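Local coordinates for inositol dehydrogenase (Lactobacillus casei, PDB 4MKX), which probably oxidises scyllo-inositol with NAD as the hydride acceptor, as a four-chain member of the Gfo/Idh/MocA oxidoreductase family, at residues 146-160 and 261-274. Sequence-based numbering, arbitrary orientation.
Sequences SYRYAKQLVDQGKIG and VETEIIGTKGMLRI
Y147 on the first turn of helix 146-155 and I159 in the turn after it meet the hairpin 261-274 at I274 and I265, a worked example of a helix laid along the face of a beta hairpin, with the following loop fixed at the hairpin's tip. At the far end of the helix G157, with positive phi, closes a Schellman motif and starts a type I turn that delivers I159 to that tip. There the carbonyl O of I159 accepts the N-H of K269 (3.0 Å), which approaches from above the carbonyl plane, and the CA of G267 adds a CH...O contact to the same oxygen. With CG1 between its own N and carbonyl carbon (chi1 67°), I159 brings CD1 to CG2 of I265 at 3.5 Å, while its CG2 lies over the backbone of G270 and M271.

At the other end, Y147 spreads its ring across I274, whose CG2 sits 4.0 Å above the ring centre, a CH-pi contact only 12° off the normal. The phenol oxygen extends past this patch to hydrogen-bond OG1 of T263 (2.7 Å), which lies in the ring plane at its edge and is also hydrogen-bonded to OG of S167. Between the two ends, CB of A150 lies 3.7 Å from CD1 of I274 and 3.8 Å from CD1 of L272.

The helix runs nearly antiparallel to strand 271-274 (166°), their axes 9.1 Å apart at closest approach, and covers the chain's edge hairpin in the mixed sheet of the Gfo/Idh/MocA C-terminal domain. Helix 197-207 flanks it, touching Y147 and I265, strand 162-172 continues the sheet beyond 260-267, and past 271-274 a strand of the second subunit extends it across the interface.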
ATOM      1  N   SER A 146     -13.521  10.376  -5.061  1.00 10.94           N
ATOM      2  CA  SER A 146     -12.132  10.596  -4.644  1.00  8.82           C
ATOM      3  C   SER A 146     -11.640  11.996  -5.032  1.00  8.03           C
ATOM      4  O   SER A 146     -10.959  12.670  -4.249  1.00  9.16           O
ATOM      5  CB  SER A 146     -11.194   9.490  -5.168  1.00  9.53           C
ATOM      6  OG  SER A 146     -11.543   8.241  -4.587  1.00 10.14           O
ATOM      7  N   TYR A 147     -11.972  12.442  -6.236  1.00  8.62           N
ATOM      8  CA  TYR A 147     -11.629  13.797  -6.658  1.00  7.91           C
ATOM      9  C   TYR A 147     -12.298  14.839  -5.767  1.00 10.59           C
ATOM     10  O   TYR A 147     -11.667  15.839  -5.416  1.00 10.38           O
ATOM     11  CB  TYR A 147     -11.998  14.051  -8.129  1.00  8.58           C
ATOM     12  CG  TYR A 147     -10.934  13.557  -9.092  1.00  9.26           C
ATOM     13  CD1 TYR A 147      -9.826  14.334  -9.396  1.00 10.64           C
ATOM     14  CD2 TYR A 147     -11.022  12.290  -9.656  1.00  9.94           C
ATOM     15  CE1 TYR A 147      -8.843  13.873 -10.261  1.00 10.74           C
ATOM     16  CE2 TYR A 147     -10.042  11.816 -10.507  1.00  8.54           C
ATOM     17  CZ  TYR A 147      -8.956  12.612 -10.815  1.00 10.39           C
ATOM     18  OH  TYR A 147      -7.972  12.145 -11.673  1.00 11.15           O
ATOM     19  N   ARG A 148     -13.557  14.609  -5.409  0.84  8.27           N
ATOM     20  CA  ARG A 148     -14.278  15.538  -4.536  0.84 11.30           C
ATOM     21  C   ARG A 148     -13.669  15.597  -3.146  0.84 10.50           C
ATOM     22  O   ARG A 148     -13.583  16.672  -2.554  0.84 12.43           O
ATOM     23  CB  ARG A 148     -15.776  15.199  -4.457  0.84 10.88           C
ATOM     24  CG  ARG A 148     -16.535  15.655  -5.694  0.84 14.23           C
ATOM     25  CD  ARG A 148     -18.065  15.546  -5.536  0.84 17.71           C
ATOM     26  NE  ARG A 148     -18.506  14.169  -5.313  0.84 26.91           N
ATOM     27  CZ  ARG A 148     -19.705  13.684  -5.643  0.84 24.52           C
ATOM     28  NH1 ARG A 148     -20.614  14.453  -6.234  0.84 23.84           N
ATOM     29  NH2 ARG A 148     -19.997  12.418  -5.390  0.84 25.10           N
ATOM     30  N   TYR A 149     -13.230  14.450  -2.633  1.00 10.58           N
ATOM     31  CA  TYR A 149     -12.589  14.397  -1.324  1.00 11.52           C
ATOM     32  C   TYR A 149     -11.302  15.219  -1.332  1.00 12.75           C
ATOM     33  O   TYR A 149     -11.018  15.956  -0.384  1.00 13.40           O
ATOM     34  CB  TYR A 149     -12.310  12.934  -0.911  1.00 11.04           C
ATOM     35  CG  TYR A 149     -11.660  12.785   0.452  1.00 11.51           C
ATOM     36  CD1 TYR A 149     -12.429  12.711   1.609  1.00 15.73           C
ATOM     37  CD2 TYR A 149     -10.279  12.707   0.574  1.00 11.40           C
ATOM     38  CE1 TYR A 149     -11.828  12.578   2.855  1.00 18.26           C
ATOM     39  CE2 TYR A 149      -9.671  12.572   1.809  1.00 15.36           C
ATOM     40  CZ  TYR A 149     -10.454  12.505   2.944  1.00 16.51           C
ATOM     41  OH  TYR A 149      -9.843  12.372   4.173  1.00 20.16           O
ATOM     42  N   ALA A 150     -10.517  15.096  -2.401  1.00  9.34           N
ATOM     43  CA  ALA A 150      -9.278  15.865  -2.525  1.00 10.04           C
ATOM     44  C   ALA A 150      -9.557  17.353  -2.670  1.00 12.04           C
ATOM     45  O   ALA A 150      -8.830  18.180  -2.121  1.00 13.06           O
ATOM     46  CB  ALA A 150      -8.451  15.369  -3.704  1.00 11.99           C
ATOM     47  N   LYS A 151     -10.591  17.696  -3.433  1.00 11.85           N
ATOM     48  CA  LYS A 151     -10.961  19.091  -3.618  1.00 15.43           C
ATOM     49  C   LYS A 151     -11.325  19.713  -2.272  1.00 14.36           C
ATOM     50  O   LYS A 151     -10.965  20.855  -1.980  1.00 19.71           O
ATOM     51  CB  LYS A 151     -12.150  19.183  -4.574  1.00 13.83           C
ATOM     52  CG  LYS A 151     -12.585  20.608  -4.913  1.00 19.28           C
ATOM     53  CD  LYS A 151     -11.489  21.361  -5.640  1.00 18.46           C
ATOM     54  CE  LYS A 151     -12.054  22.579  -6.407  1.00 22.41           C
ATOM     55  NZ  LYS A 151     -12.868  23.456  -5.522  1.00 28.01           N
ATOM     56  N   GLN A 152     -12.030  18.944  -1.457  0.90 14.61           N
ATOM     57  CA  GLN A 152     -12.432  19.385  -0.131  0.90 16.68           C
ATOM     58  C   GLN A 152     -11.213  19.703   0.736  0.90 18.08           C
ATOM     59  O   GLN A 152     -11.163  20.752   1.374  0.90 20.08           O
ATOM     60  CB  GLN A 152     -13.273  18.298   0.508  0.90 21.87           C
ATOM     61  CG  GLN A 152     -13.832  18.616   1.861  0.90 29.83           C
ATOM     62  CD  GLN A 152     -14.907  17.625   2.242  0.90 40.37           C
ATOM     63  OE1 GLN A 152     -15.363  16.840   1.404  0.90 42.11           O
ATOM     64  NE2 GLN A 152     -15.321  17.649   3.503  0.90 43.92           N
ATOM     65  N   LEU A 153     -10.228  18.808   0.748  1.00 16.36           N
ATOM     66  CA  LEU A 153      -8.987  19.074   1.475  1.00 16.07           C
ATOM     67  C   LEU A 153      -8.307  20.348   0.983  1.00 16.83           C
ATOM     68  O   LEU A 153      -7.832  21.159   1.779  1.00 18.72           O
ATOM     69  CB  LEU A 153      -8.013  17.894   1.353  1.00 13.51           C
ATOM     70  CG  LEU A 153      -8.468  16.601   2.017  1.00 17.54           C
ATOM     71  CD1 LEU A 153      -7.405  15.534   1.830  1.00 17.51           C
ATOM     72  CD2 LEU A 153      -8.720  16.865   3.477  1.00 24.07           C
ATOM     73  N   VAL A 154      -8.252  20.520  -0.332  1.00 14.87           N
ATOM     74  CA  VAL A 154      -7.639  21.703  -0.916  1.00 14.20           C
ATOM     75  C   VAL A 154      -8.396  22.975  -0.520  1.00 18.70           C
ATOM     76  O   VAL A 154      -7.778  23.972  -0.146  1.00 20.77           O
ATOM     77  CB  VAL A 154      -7.535  21.583  -2.453  1.00 15.39           C
ATOM     78  CG1 VAL A 154      -7.203  22.921  -3.089  1.00 20.41           C
ATOM     79  CG2 VAL A 154      -6.494  20.536  -2.838  1.00 14.96           C
ATOM     80  N   ASP A 155      -9.722  22.929  -0.590  1.00 17.75           N
ATOM     81  CA  ASP A 155     -10.549  24.097  -0.270  1.00 19.98           C
ATOM     82  C   ASP A 155     -10.435  24.496   1.197  1.00 23.34           C
ATOM     83  O   ASP A 155     -10.542  25.676   1.543  1.00 23.23           O
ATOM     84  CB  ASP A 155     -12.016  23.828  -0.615  1.00 20.81           C
ATOM     85  CG  ASP A 155     -12.287  23.877  -2.105  1.00 22.51           C
ATOM     86  OD1 ASP A 155     -11.425  24.382  -2.852  1.00 25.72           O
ATOM     87  OD2 ASP A 155     -13.373  23.413  -2.520  1.00 29.10           O
ATOM     88  N   GLN A 156     -10.230  23.503   2.052  1.00 19.58           N
ATOM     89  CA  GLN A 156     -10.079  23.726   3.485  1.00 21.28           C
ATOM     90  C   GLN A 156      -8.689  24.254   3.845  1.00 23.52           C
ATOM     91  O   GLN A 156      -8.436  24.570   5.005  1.00 22.94           O
ATOM     92  CB  GLN A 156     -10.366  22.444   4.266  1.00 22.30           C
ATOM     93  CG  GLN A 156     -11.838  22.063   4.284  1.00 27.49           C
ATOM     94  CD  GLN A 156     -12.082  20.684   4.874  1.00 30.21           C
ATOM     95  OE1 GLN A 156     -11.142  19.969   5.230  1.00 35.38           O
ATOM     96  NE2 GLN A 156     -13.350  20.302   4.971  1.00 40.19           N
ATOM     97  N   GLY A 157      -7.795  24.329   2.860  1.00 18.21           N
ATOM     98  CA  GLY A 157      -6.463  24.885   3.053  1.00 21.14           C
ATOM     99  C   GLY A 157      -5.440  23.882   3.563  1.00 22.39           C
ATOM    100  O   GLY A 157      -4.342  24.255   3.983  1.00 22.38           O
ATOM    101  N   LYS A 158      -5.784  22.599   3.499  0.95 19.39           N
ATOM    102  CA  LYS A 158      -4.971  21.551   4.114  0.95 19.65           C
ATOM    103  C   LYS A 158      -3.630  21.262   3.446  0.95 18.48           C
ATOM    104  O   LYS A 158      -2.749  20.696   4.077  0.95 16.77           O
ATOM    105  CB  LYS A 158      -5.774  20.255   4.230  0.95 21.38           C
ATOM    106  CG  LYS A 158      -6.904  20.315   5.248  0.95 27.15           C
ATOM    107  CD  LYS A 158      -6.601  19.448   6.456  0.95 36.13           C
ATOM    108  CE  LYS A 158      -7.738  19.508   7.473  0.95 36.60           C
ATOM    109  NZ  LYS A 158      -9.057  19.206   6.845  0.95 40.28           N
ATOM    110  N   ILE A 159      -3.461  21.622   2.177  1.00 17.95           N
ATOM    111  CA  ILE A 159      -2.143  21.470   1.577  1.00 18.81           C
ATOM    112  C   ILE A 159      -1.560  22.806   1.152  1.00 13.97           C
ATOM    113  O   ILE A 159      -0.529  22.852   0.487  1.00 15.79           O
ATOM    114  CB  ILE A 159      -2.101  20.480   0.393  1.00 22.70           C
ATOM    115  CG1 ILE A 159      -2.897  21.020  -0.787  1.00 20.65           C
ATOM    116  CG2 ILE A 159      -2.578  19.089   0.817  1.00 21.66           C
ATOM    117  CD1 ILE A 159      -2.511  20.372  -2.089  1.00 21.25           C
ATOM    118  N   GLY A 160      -2.222  23.890   1.547  1.00 15.33           N
ATOM    119  CA  GLY A 160      -1.712  25.222   1.261  1.00 15.93           C
ATOM    120  C   GLY A 160      -1.997  25.588  -0.178  1.00 18.91           C
ATOM    121  O   GLY A 160      -2.928  25.054  -0.783  1.00 16.69           O
ATOM    122  N   VAL A 261      -5.585   6.408 -14.413  1.00  9.87           N
ATOM    123  CA  VAL A 261      -5.918   7.825 -14.280  1.00  8.84           C
ATOM    124  C   VAL A 261      -5.534   8.233 -12.869  1.00 10.08           C
ATOM    125  O   VAL A 261      -6.051   7.700 -11.885  1.00  9.61           O
ATOM    126  CB  VAL A 261      -7.404   8.089 -14.536  1.00 11.63           C
ATOM    127  CG1 VAL A 261      -7.765   9.514 -14.178  1.00 10.46           C
ATOM    128  CG2 VAL A 261      -7.710   7.858 -16.007  1.00 12.79           C
ATOM    129  N   GLU A 262      -4.584   9.145 -12.777  1.00  7.48           N
ATOM    130  CA  GLU A 262      -3.966   9.481 -11.507  1.00  7.02           C
ATOM    131  C   GLU A 262      -3.745  10.982 -11.515  1.00  5.78           C
ATOM    132  O   GLU A 262      -3.363  11.546 -12.539  1.00  8.89           O
ATOM    133  CB  GLU A 262      -2.611   8.771 -11.370  1.00  8.65           C
ATOM    134  CG  GLU A 262      -1.827   9.140 -10.094  1.00  9.81           C
ATOM    135  CD  GLU A 262      -0.389   8.708 -10.134  1.00 10.59           C
ATOM    136  OE1 GLU A 262       0.067   8.218 -11.197  1.00 10.26           O
ATOM    137  OE2 GLU A 262       0.316   8.870  -9.105  1.00 10.23           O
ATOM    138  N   THR A 263      -4.024  11.635 -10.390  1.00  6.45           N
ATOM    139  CA  THR A 263      -3.758  13.066 -10.271  1.00  6.69           C
ATOM    140  C   THR A 263      -3.040  13.333  -8.970  1.00  6.85           C
ATOM    141  O   THR A 263      -3.502  12.947  -7.898  1.00  9.76           O
ATOM    142  CB  THR A 263      -5.061  13.869 -10.319  1.00  7.52           C
ATOM    143  OG1 THR A 263      -5.703  13.610 -11.571  1.00  8.17           O
ATOM    144  CG2 THR A 263      -4.773  15.361 -10.244  1.00  9.02           C
ATOM    145  N   GLU A 264      -1.906  14.019  -9.074  1.00  5.88           N
ATOM    146  CA  GLU A 264      -1.078  14.353  -7.932  1.00  6.33           C
ATOM    147  C   GLU A 264      -1.100  15.862  -7.759  1.00  5.70           C
ATOM    148  O   GLU A 264      -0.952  16.605  -8.733  1.00 10.17           O
ATOM    149  CB  GLU A 264       0.351  13.908  -8.232  1.00  8.37           C
ATOM    150  CG  GLU A 264       1.409  14.465  -7.338  1.00  8.48           C
ATOM    151  CD  GLU A 264       2.771  14.075  -7.840  1.00  9.45           C
ATOM    152  OE1 GLU A 264       3.165  12.912  -7.606  1.00 10.75           O
ATOM    153  OE2 GLU A 264       3.432  14.899  -8.508  1.00 13.05           O
ATOM    154  N   ILE A 265      -1.293  16.312  -6.523  1.00  8.58           N
ATOM    155  CA  ILE A 265      -1.282  17.742  -6.231  1.00  8.74           C
ATOM    156  C   ILE A 265      -0.220  17.996  -5.161  1.00  9.10           C
ATOM    157  O   ILE A 265      -0.282  17.433  -4.067  1.00 10.62           O
ATOM    158  CB  ILE A 265      -2.665  18.205  -5.720  1.00 10.75           C
ATOM    159  CG1 ILE A 265      -3.769  17.804  -6.707  1.00 13.16           C
ATOM    160  CG2 ILE A 265      -2.677  19.721  -5.545  1.00 16.24           C
ATOM    161  CD1 ILE A 265      -5.150  18.055  -6.181  1.00 19.25           C
ATOM    162  N   ILE A 266       0.768  18.823  -5.492  1.00  8.63           N
ATOM    163  CA  ILE A 266       1.793  19.216  -4.535  1.00  8.90           C
ATOM    164  C   ILE A 266       1.500  20.635  -4.069  1.00  9.17           C
ATOM    165  O   ILE A 266       1.323  21.537  -4.889  1.00 12.14           O
ATOM    166  CB  ILE A 266       3.179  19.192  -5.173  1.00 10.52           C
ATOM    167  CG1 ILE A 266       3.468  17.789  -5.720  1.00 12.96           C
ATOM    168  CG2 ILE A 266       4.224  19.559  -4.132  1.00 11.65           C
ATOM    169  CD1 ILE A 266       4.852  17.633  -6.321  1.00 13.71           C
ATOM    170  N   GLY A 267       1.399  20.817  -2.760  1.00 12.76           N
ATOM    171  CA  GLY A 267       1.104  22.127  -2.204  1.00 14.31           C
ATOM    172  C   GLY A 267       2.244  22.585  -1.308  1.00 17.75           C
ATOM    173  O   GLY A 267       3.246  21.885  -1.138  1.00 15.73           O
ATOM    174  N   THR A 268       2.092  23.763  -0.724  1.00 15.58           N
ATOM    175  CA  THR A 268       3.148  24.304   0.120  1.00 14.96           C
ATOM    176  C   THR A 268       3.177  23.602   1.471  1.00 18.69           C
ATOM    177  O   THR A 268       4.193  23.646   2.159  1.00 21.67           O
ATOM    178  CB  THR A 268       2.983  25.824   0.315  1.00 17.64           C
ATOM    179  OG1 THR A 268       1.674  26.100   0.824  1.00 17.51           O
ATOM    180  CG2 THR A 268       3.187  26.553  -1.005  1.00 18.74           C
ATOM    181  N   LYS A 269       2.086  22.937   1.850  0.92 14.90           N
ATOM    182  CA  LYS A 269       1.986  22.328   3.175  0.92 19.18           C
ATOM    183  C   LYS A 269       1.799  20.819   3.122  0.92 19.86           C
ATOM    184  O   LYS A 269       1.670  20.165   4.165  0.92 17.72           O
ATOM    185  CB  LYS A 269       0.815  22.923   3.952  0.92 20.08           C
ATOM    186  CG  LYS A 269       0.791  24.439   3.972  0.92 23.80           C
ATOM    187  CD  LYS A 269      -0.095  24.942   5.091  0.92 26.52           C
ATOM    188  CE  LYS A 269      -1.418  24.210   5.100  0.92 28.08           C
ATOM    189  NZ  LYS A 269      -2.167  24.381   6.378  0.92 34.26           N
ATOM    190  N   GLY A 270       1.765  20.268   1.914  1.00 17.17           N
ATOM    191  CA  GLY A 270       1.475  18.855   1.781  1.00 18.04           C
ATOM    192  C   GLY A 270       1.313  18.416   0.344  1.00 17.55           C
ATOM    193  O   GLY A 270       1.518  19.187  -0.591  1.00 17.64           O
ATOM    194  N   MET A 271       0.943  17.155   0.172  1.00 13.98           N
ATOM    195  CA  MET A 271       0.880  16.568  -1.146  1.00 12.02           C
ATOM    196  C   MET A 271      -0.229  15.532  -1.080  1.00 10.08           C
ATOM    197  O   MET A 271      -0.486  14.961  -0.017  1.00 12.76           O
ATOM    198  CB  MET A 271       2.222  15.891  -1.407  1.00 16.63           C
ATOM    199  CG  MET A 271       2.403  15.285  -2.750  1.00 16.17           C
ATOM    200  SD  MET A 271       4.154  14.833  -2.897  1.00 20.06           S
ATOM    201  CE  MET A 271       4.014  13.971  -4.468  1.00 20.27           C
ATOM    202  N   LEU A 272      -0.938  15.330  -2.183  1.00 10.71           N
ATOM    203  CA  LEU A 272      -1.855  14.204  -2.214  1.00 11.41           C
ATOM    204  C   LEU A 272      -1.875  13.591  -3.596  1.00  8.90           C
ATOM    205  O   LEU A 272      -1.516  14.244  -4.584  1.00  9.16           O
ATOM    206  CB  LEU A 272      -3.250  14.606  -1.745  1.00 18.21           C
ATOM    207  CG  LEU A 272      -3.934  15.732  -2.483  1.00 13.80           C
ATOM    208  CD1 LEU A 272      -4.678  15.167  -3.686  1.00 21.20           C
ATOM    209  CD2 LEU A 272      -4.921  16.494  -1.577  1.00 21.17           C
ATOM    210  N   ARG A 273      -2.253  12.316  -3.649  1.00  7.09           N
ATOM    211  CA  ARG A 273      -2.432  11.631  -4.910  1.00  7.58           C
ATOM    212  C   ARG A 273      -3.801  10.994  -4.932  1.00  6.89           C
ATOM    213  O   ARG A 273      -4.252  10.415  -3.953  1.00  8.91           O
ATOM    214  CB  ARG A 273      -1.339  10.570  -5.116  1.00  5.88           C
ATOM    215  CG  ARG A 273       0.018  11.184  -5.356  1.00  8.45           C
ATOM    216  CD  ARG A 273       1.094  10.132  -5.518  1.00  8.46           C
ATOM    217  NE  ARG A 273       2.337  10.756  -5.955  1.00  8.77           N
ATOM    218  CZ  ARG A 273       3.535  10.196  -5.855  1.00  9.65           C
ATOM    219  NH1 ARG A 273       3.658   9.001  -5.305  1.00 11.75           N
ATOM    220  NH2 ARG A 273       4.609  10.846  -6.288  1.00 12.34           N
ATOM    221  N   ILE A 274      -4.468  11.138  -6.061  1.00  6.89           N
ATOM    222  CA  ILE A 274      -5.741  10.492  -6.292  1.00  6.60           C
ATOM    223  C   ILE A 274      -5.452   9.321  -7.218  1.00  8.72           C
ATOM    224  O   ILE A 274      -5.006   9.513  -8.345  1.00  8.10           O
ATOM    225  CB  ILE A 274      -6.708  11.470  -6.952  1.00  8.85           C
ATOM    226  CG1 ILE A 274      -6.838  12.711  -6.065  1.00 12.45           C
ATOM    227  CG2 ILE A 274      -8.050  10.800  -7.198  1.00  9.88           C
ATOM    228  CD1 ILE A 274      -7.138  13.973  -6.831  1.00 15.14           C
TER
HETATM  229  O   HOH W   1      -8.182   9.008 -10.594  1.00 19.81           O